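Local coordinates for protein AA10A (Thermobifida fusca, PDB 5UIZ) that binds copper and, as an AA10 lytic polysaccharide monooxygenase, probably cleaves polysaccharides such as cellulose by oxidation, at residues H37-I41 against W84-Y88; Y148-Y152 against I185-V189. All blocks are in the same frame, centred on the assembly; numbering follows the deposited sequence.

Contact 1: H37-I41 against W84-Y88; sequences HGSVI and WNGLY. With CU (copper (II) ion), chain C.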
ATOM      1  N   HIS A  37       0.730  14.093   2.702  0.67 32.70           N
ATOM      2  CA  HIS A  37       0.674  13.368   1.425  0.67 31.86           C
ATOM      3  C   HIS A  37       1.990  12.621   1.331  0.67 28.60           C
ATOM      4  O   HIS A  37       3.015  13.144   1.693  0.67 29.44           O
ATOM      5  CB  HIS A  37       0.456  14.329   0.243  0.67 35.91           C
ATOM      6  CG  HIS A  37      -0.913  14.945   0.200  0.67 38.77           C
ATOM      7  ND1 HIS A  37      -1.740  15.011   1.302  0.67 41.61           N
ATOM      8  CD2 HIS A  37      -1.586  15.559  -0.806  0.67 42.84           C
ATOM      9  CE1 HIS A  37      -2.869  15.618   0.975  0.67 43.09           C
ATOM     10  NE2 HIS A  37      -2.803  15.959  -0.301  0.67 44.75           N
ATOM     11  N   GLY A  38       1.929  11.370   0.901  1.00 27.81           N
ATOM     12  CA  GLY A  38       3.108  10.471   0.832  1.00 26.60           C
ATOM     13  C   GLY A  38       2.755   8.980   0.717  1.00 25.14           C
ATOM     14  O   GLY A  38       1.621   8.618   0.377  1.00 22.53           O
ATOM     15  N   SER A  39       3.719   8.114   1.022  1.00 22.18           N
ATOM     16  CA  SER A  39       3.593   6.675   0.735  1.00 19.77           C
ATOM     17  C   SER A  39       4.764   5.927   1.321  1.00 18.95           C
ATOM     18  O   SER A  39       5.744   6.546   1.818  1.00 17.62           O
ATOM     19  CB  SER A  39       3.565   6.415  -0.777  1.00 20.81           C
ATOM     20  OG  SER A  39       2.960   5.179  -1.119  1.00 21.66           O
ATOM     21  N   VAL A  40       4.667   4.602   1.236  1.00 17.42           N
ATOM     22  CA  VAL A  40       5.718   3.717   1.679  1.00 17.56           C
ATOM     23  C   VAL A  40       6.592   3.535   0.435  1.00 18.59           C
ATOM     24  O   VAL A  40       6.143   3.017  -0.580  1.00 18.38           O
ATOM     25  CB  VAL A  40       5.174   2.379   2.196  1.00 16.38           C
ATOM     26  CG1 VAL A  40       6.320   1.409   2.451  1.00 16.23           C
ATOM     27  CG2 VAL A  40       4.413   2.578   3.472  1.00 16.45           C
ATOM     28  N   ILE A  41       7.814   4.027   0.558  1.00 18.95           N
ATOM     29  CA  ILE A  41       8.870   3.979  -0.431  1.00 19.76           C
ATOM     30  C   ILE A  41       9.555   2.605  -0.462  1.00 20.43           C
ATOM     31  O   ILE A  41       9.961   2.166  -1.518  1.00 19.76           O
ATOM     32  CB  ILE A  41       9.937   5.059  -0.079  1.00 22.30           C
ATOM     33  CG1 ILE A  41       9.283   6.437  -0.035  1.00 24.85           C
ATOM     34  CG2 ILE A  41      11.116   5.086  -1.061  1.00 24.03           C
ATOM     35  CD1 ILE A  41       8.266   6.690  -1.150  1.00 25.36           C
ATOM     36  N   TRP A  84       0.203   9.603  -6.714  1.00 18.99           N
ATOM     37  CA  TRP A  84       0.528   8.432  -5.899  1.00 19.43           C
ATOM     38  C   TRP A  84       0.520   8.705  -4.403  1.00 18.58           C
ATOM     39  O   TRP A  84       0.242   7.801  -3.659  1.00 17.57           O
ATOM     40  CB  TRP A  84       1.865   7.769  -6.286  1.00 19.51           C
ATOM     41  CG  TRP A  84       3.028   8.668  -6.195  1.00 20.36           C
ATOM     42  CD1 TRP A  84       3.602   9.332  -7.193  1.00 20.36           C
ATOM     43  CD2 TRP A  84       3.748   9.010  -5.007  1.00 20.67           C
ATOM     44  NE1 TRP A  84       4.614  10.099  -6.724  1.00 22.92           N
ATOM     45  CE2 TRP A  84       4.746   9.895  -5.381  1.00 21.06           C
ATOM     46  CE3 TRP A  84       3.651   8.624  -3.679  1.00 21.13           C
ATOM     47  CZ2 TRP A  84       5.646  10.431  -4.478  1.00 24.80           C
ATOM     48  CZ3 TRP A  84       4.502   9.149  -2.788  1.00 21.45           C
ATOM     49  CH2 TRP A  84       5.513  10.035  -3.177  1.00 24.02           C
ATOM     50  N   ASN A  85       0.786   9.952  -3.992  1.00 19.05           N
ATOM     51  CA  ASN A  85       0.854  10.352  -2.590  1.00 18.57           C
ATOM     52  C   ASN A  85      -0.497  10.690  -1.983  1.00 17.97           C
ATOM     53  O   ASN A  85      -0.548  11.207  -0.857  1.00 17.50           O
ATOM     54  CB  ASN A  85       1.774  11.578  -2.423  1.00 20.01           C
ATOM     55  CG  ASN A  85       1.267  12.812  -3.160  1.00 22.21           C
ATOM     56  OD1 ASN A  85       0.293  12.737  -3.926  1.00 28.72           O
ATOM     57  ND2 ASN A  85       1.911  13.950  -2.938  1.00 24.36           N
ATOM     58  N   GLY A  86      -1.590  10.405  -2.688  1.00 16.19           N
ATOM     59  CA  GLY A  86      -2.904  10.890  -2.278  1.00 15.54           C
ATOM     60  C   GLY A  86      -3.857   9.806  -1.831  1.00 16.17           C
ATOM     61  O   GLY A  86      -5.075  10.011  -1.873  1.00 15.28           O
ATOM     62  N   LEU A  87      -3.345   8.640  -1.445  1.00 15.16           N
ATOM     63  CA  LEU A  87      -4.241   7.504  -1.170  1.00 15.89           C
ATOM     64  C   LEU A  87      -4.669   7.530   0.299  1.00 16.08           C
ATOM     65  O   LEU A  87      -4.188   6.726   1.123  1.00 16.40           O
ATOM     66  CB  LEU A  87      -3.573   6.196  -1.560  1.00 15.71           C
ATOM     67  CG  LEU A  87      -4.516   5.134  -2.068  1.00 16.51           C
ATOM     68  CD1 LEU A  87      -3.731   3.956  -2.651  1.00 18.15           C
ATOM     69  CD2 LEU A  87      -5.452   4.646  -0.964  1.00 17.83           C
ATOM     70  N   TYR A  88      -5.576   8.451   0.611  1.00 16.14           N
ATOM     71  CA  TYR A  88      -6.071   8.639   1.954  1.00 17.09           C
ATOM     72  C   TYR A  88      -7.551   8.819   2.061  1.00 16.07           C
ATOM     73  O   TYR A  88      -8.247   9.225   1.103  1.00 14.70           O
ATOM     74  CB  TYR A  88      -5.419   9.852   2.592  1.00 19.04           C
ATOM     75  CG  TYR A  88      -5.756  11.173   1.955  1.00 20.35           C
ATOM     76  CD1 TYR A  88      -6.898  11.876   2.340  1.00 23.68           C
ATOM     77  CD2 TYR A  88      -4.902  11.747   1.009  1.00 22.83           C
ATOM     78  CE1 TYR A  88      -7.213  13.090   1.769  1.00 25.11           C
ATOM     79  CE2 TYR A  88      -5.189  12.962   0.442  1.00 24.86           C
ATOM     80  CZ  TYR A  88      -6.337  13.650   0.835  1.00 27.11           C
ATOM     81  OH  TYR A  88      -6.633  14.854   0.270  1.00 28.50           O
TER
HETATM   82 CU    CU C 301      -0.666  15.597   2.950  0.50 39.41          CU
HETATM   83  O   HOH W   1      -0.631   7.606  -1.006  1.00 16.58           O
HETATM   84  O   HOH W   2       0.449   5.047  -1.981  1.00 22.97           O
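G38 and N85 carry the one direct hydrogen bond between H37-I41 and W84-Y88: G38 N donates a hydrogen bond to N85 O at 3.0 Å. A CA-H...O contact returns from N85 CA to G38 O. Water adds a second polar layer. One molecule accepts from L87 N at 2.9 Å and also bonds to G38 O and W84 O; another joins S39 OG to W84 O, while S39 OG is also hydrogen-bonded to T45 OG1.

Van der Waals and ring contacts flank these bonds. S39 CB sits at the edge of the W84 indole, 3.5 Å from W84 CZ3. N85 ND2 brushes H37 CB, and the H37 and Y88 rings meet obliquely, H37 CE1 lying 3.6 Å from Y88 CE2 with the planes at 38°.

The metal chemistry occupies the chain end. With H37 CG beside the backbone N (chi1 -70°), copper is chelated by H37 N at 2.1 Å and H37 ND1 at 2.0 Å; H144 NE2 completes the histidine brace. Chelation fixes the rotation of the imidazole, and the G38-N85 bond, one residue on, ties the metal-binding terminus to the loop.

Contact 2: Y148-Y152 against I185-V189; sequences YFLVY and IQFTV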
ATOM      1  N   TYR A 148      -0.094   7.097  14.712  1.00 16.88           N
ATOM      2  CA  TYR A 148       0.349   5.695  14.743  1.00 16.83           C
ATOM      3  C   TYR A 148       0.469   5.143  13.323  1.00 15.72           C
ATOM      4  O   TYR A 148      -0.026   5.731  12.378  1.00 16.91           O
ATOM      5  CB  TYR A 148      -0.661   4.830  15.523  1.00 17.09           C
ATOM      6  CG  TYR A 148      -2.070   4.852  14.920  1.00 16.81           C
ATOM      7  CD1 TYR A 148      -2.418   4.006  13.867  1.00 16.61           C
ATOM      8  CD2 TYR A 148      -3.033   5.701  15.403  1.00 16.33           C
ATOM      9  CE1 TYR A 148      -3.693   4.043  13.294  1.00 16.67           C
ATOM     10  CE2 TYR A 148      -4.306   5.730  14.853  1.00 17.07           C
ATOM     11  CZ  TYR A 148      -4.632   4.881  13.812  1.00 18.03           C
ATOM     12  OH  TYR A 148      -5.884   4.923  13.264  1.00 19.38           O
ATOM     13  N   PHE A 149       1.104   4.004  13.209  1.00 16.24           N
ATOM     14  CA  PHE A 149       1.082   3.175  12.031  1.00 17.32           C
ATOM     15  C   PHE A 149       0.602   1.821  12.476  1.00 17.63           C
ATOM     16  O   PHE A 149       1.015   1.369  13.577  1.00 18.61           O
ATOM     17  CB  PHE A 149       2.469   2.972  11.485  1.00 18.08           C
ATOM     18  CG  PHE A 149       3.092   4.201  10.954  1.00 17.51           C
ATOM     19  CD1 PHE A 149       2.931   4.542   9.614  1.00 17.68           C
ATOM     20  CD2 PHE A 149       3.868   4.988  11.759  1.00 16.61           C
ATOM     21  CE1 PHE A 149       3.516   5.670   9.102  1.00 17.71           C
ATOM     22  CE2 PHE A 149       4.475   6.121  11.251  1.00 16.63           C
ATOM     23  CZ  PHE A 149       4.298   6.469   9.917  1.00 16.92           C
ATOM     24  N   LEU A 150      -0.264   1.203  11.681  1.00 16.59           N
ATOM     25  CA  LEU A 150      -0.583  -0.253  11.824  1.00 16.97           C
ATOM     26  C   LEU A 150      -0.045  -1.003  10.623  1.00 16.17           C
ATOM     27  O   LEU A 150      -0.168  -0.522   9.523  1.00 18.35           O
ATOM     28  CB  LEU A 150      -2.093  -0.463  11.917  1.00 17.12           C
ATOM     29  CG  LEU A 150      -2.712   0.294  13.078  1.00 19.21           C
ATOM     30  CD1 LEU A 150      -4.233   0.207  13.059  1.00 20.52           C
ATOM     31  CD2 LEU A 150      -2.180  -0.232  14.392  1.00 20.37           C
ATOM     32  N   VAL A 151       0.612  -2.132  10.820  1.00 14.48           N
ATOM     33  CA  VAL A 151       1.153  -2.892   9.716  1.00 14.64           C
ATOM     34  C   VAL A 151       0.584  -4.271   9.782  1.00 15.28           C
ATOM     35  O   VAL A 151       0.820  -4.987  10.775  1.00 15.27           O
ATOM     36  CB  VAL A 151       2.686  -2.941   9.750  1.00 14.31           C
ATOM     37  CG1 VAL A 151       3.232  -3.720   8.550  1.00 15.11           C
ATOM     38  CG2 VAL A 151       3.270  -1.552   9.714  1.00 13.25           C
ATOM     39  N   TYR A 152      -0.188  -4.619   8.744  1.00 15.28           N
ATOM     40  CA  TYR A 152      -0.749  -5.930   8.571  1.00 14.62           C
ATOM     41  C   TYR A 152       0.021  -6.688   7.473  1.00 14.22           C
ATOM     42  O   TYR A 152       0.538  -6.094   6.516  1.00 15.45           O
ATOM     43  CB  TYR A 152      -2.207  -5.800   8.166  1.00 16.72           C
ATOM     44  CG  TYR A 152      -3.110  -5.218   9.209  1.00 18.26           C
ATOM     45  CD1 TYR A 152      -3.219  -3.849   9.374  1.00 18.32           C
ATOM     46  CD2 TYR A 152      -3.892  -6.050  10.010  1.00 20.24           C
ATOM     47  CE1 TYR A 152      -4.024  -3.316  10.335  1.00 19.73           C
ATOM     48  CE2 TYR A 152      -4.726  -5.512  10.948  1.00 21.37           C
ATOM     49  CZ  TYR A 152      -4.770  -4.138  11.120  1.00 21.24           C
ATOM     50  OH  TYR A 152      -5.578  -3.614  12.047  1.00 25.25           O
ATOM     51  N   ILE A 185      10.133   8.706   7.768  1.00 21.08           N
ATOM     52  CA  ILE A 185       9.844   7.933   8.978  1.00 21.52           C
ATOM     53  C   ILE A 185      10.148   6.516   8.628  1.00 22.34           C
ATOM     54  O   ILE A 185       9.780   6.037   7.539  1.00 21.56           O
ATOM     55  CB  ILE A 185       8.400   8.059   9.393  1.00 22.62           C
ATOM     56  CG1 ILE A 185       8.115   9.505   9.868  1.00 24.45           C
ATOM     57  CG2 ILE A 185       8.085   7.088  10.522  1.00 24.59           C
ATOM     58  CD1 ILE A 185       6.655   9.842  10.210  1.00 23.18           C
ATOM     59  N   GLN A 186      10.876   5.849   9.504  1.00 24.18           N
ATOM     60  CA  GLN A 186      11.116   4.429   9.314  1.00 25.55           C
ATOM     61  C   GLN A 186      11.168   3.657  10.597  1.00 22.88           C
ATOM     62  O   GLN A 186      11.520   4.209  11.616  1.00 20.70           O
ATOM     63  CB  GLN A 186      12.380   4.197   8.514  1.00 31.10           C
ATOM     64  CG  GLN A 186      13.656   4.568   9.234  1.00 36.58           C
ATOM     65  CD  GLN A 186      14.855   4.235   8.407  1.00 42.41           C
ATOM     66  OE1 GLN A 186      14.798   4.371   7.200  1.00 47.62           O
ATOM     67  NE2 GLN A 186      15.965   3.814   9.052  1.00 47.98           N
ATOM     68  N   PHE A 187      10.785   2.391  10.509  1.00 20.80           N
ATOM     69  CA  PHE A 187      10.718   1.467  11.654  1.00 20.07           C
ATOM     70  C   PHE A 187      10.729   0.028  11.124  1.00 18.96           C
ATOM     71  O   PHE A 187      10.344  -0.217   9.995  1.00 18.57           O
ATOM     72  CB  PHE A 187       9.477   1.709  12.505  1.00 20.04           C
ATOM     73  CG  PHE A 187       8.182   1.659  11.737  1.00 18.70           C
ATOM     74  CD1 PHE A 187       7.493   0.470  11.600  1.00 19.04           C
ATOM     75  CD2 PHE A 187       7.654   2.797  11.173  1.00 18.86           C
ATOM     76  CE1 PHE A 187       6.301   0.425  10.898  1.00 19.35           C
ATOM     77  CE2 PHE A 187       6.493   2.754  10.455  1.00 18.48           C
ATOM     78  CZ  PHE A 187       5.819   1.547  10.312  1.00 19.21           C
ATOM     79  N   THR A 188      11.183  -0.883  11.945  1.00 18.28           N
ATOM     80  CA  THR A 188      11.413  -2.268  11.590  1.00 19.48           C
ATOM     81  C   THR A 188      10.281  -3.116  12.157  1.00 19.41           C
ATOM     82  O   THR A 188       9.832  -2.895  13.267  1.00 18.67           O
ATOM     83  CB  THR A 188      12.765  -2.739  12.176  1.00 20.78           C
ATOM     84  OG1 THR A 188      13.775  -1.787  11.829  1.00 23.70           O
ATOM     85  CG2 THR A 188      13.160  -4.096  11.646  1.00 20.65           C
ATOM     86  N   VAL A 189       9.787  -4.060  11.362  1.00 19.79           N
ATOM     87  CA  VAL A 189       8.671  -4.884  11.757  1.00 18.26           C
ATOM     88  C   VAL A 189       9.138  -6.314  11.525  1.00 18.28           C
ATOM     89  O   VAL A 189      10.056  -6.558  10.771  1.00 17.44           O
ATOM     90  CB  VAL A 189       7.415  -4.583  10.949  1.00 18.79           C
ATOM     91  CG1 VAL A 189       7.136  -3.095  10.878  1.00 18.89           C
ATOM     92  CG2 VAL A 189       7.498  -5.159   9.563  1.00 20.73           C
TER
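The interior of the beta-sandwich lies between strand 148-152, in the mixed sheet, and strand 185-189, at the margin of the three-stranded antiparallel sheet. The axes of the two segments come within 10.0 Å at their closest and are inclined at 36°, a separation spanned entirely by side chains. On each strand alternate residues point inward: F149 and V151 from one, I185, F187 and V189 from the other.

The two phenylalanines form the middle of the interface. F187 CE2 stands over one face of the F149 ring, displaced toward its rim and 3.7 Å from F149 CD2; the planes are inclined at 44°, an oblique meeting. With F187 CG between the backbone N and the carbonyl carbon (chi1 55°), the ring is carried on toward F149. Farther out on the F149 ring, I185 CG2 packs 3.8 Å from F149 CE2. V151 CG2 meets the F187 ring in its plane, at the edge, 3.8 Å from F187 CE1, and lies 4.3 Å from V189 CG1.

Putting an alanine at F149 would probably open a gap between I185 and F187, leaving the F187 ring without the face it rests on. W204 and H174 extend the aromatic cluster beside F149 and F187 respectively. Such apolar side chains interleaved between two facing sheets are characteristic of a beta-sandwich, here consistent with the immunoglobulin-like core of these monooxygenases.

How the contacts relate
From the copper-binding N terminus the chain enters strand 38-42, runs through a largely helical excursion, and comes back at 84-88, where contact 1 closes a loop of 42 residues as the chain runs into strand 88-90. It then builds strand 133-140 and passes H144 before contact 2 opens; that second, shorter loop contains strand 170-175 and no helix. The two closures follow in series, neither nesting nor crossing, with centres about 15 Å apart and nearest atoms about 6 Å apart. Strands 38-42 and 184-190 flank 133-140 in one sheet, so contact 1 fastens one margin to the loop that ends the helical excursion and contact 2 the other to the facing sheet.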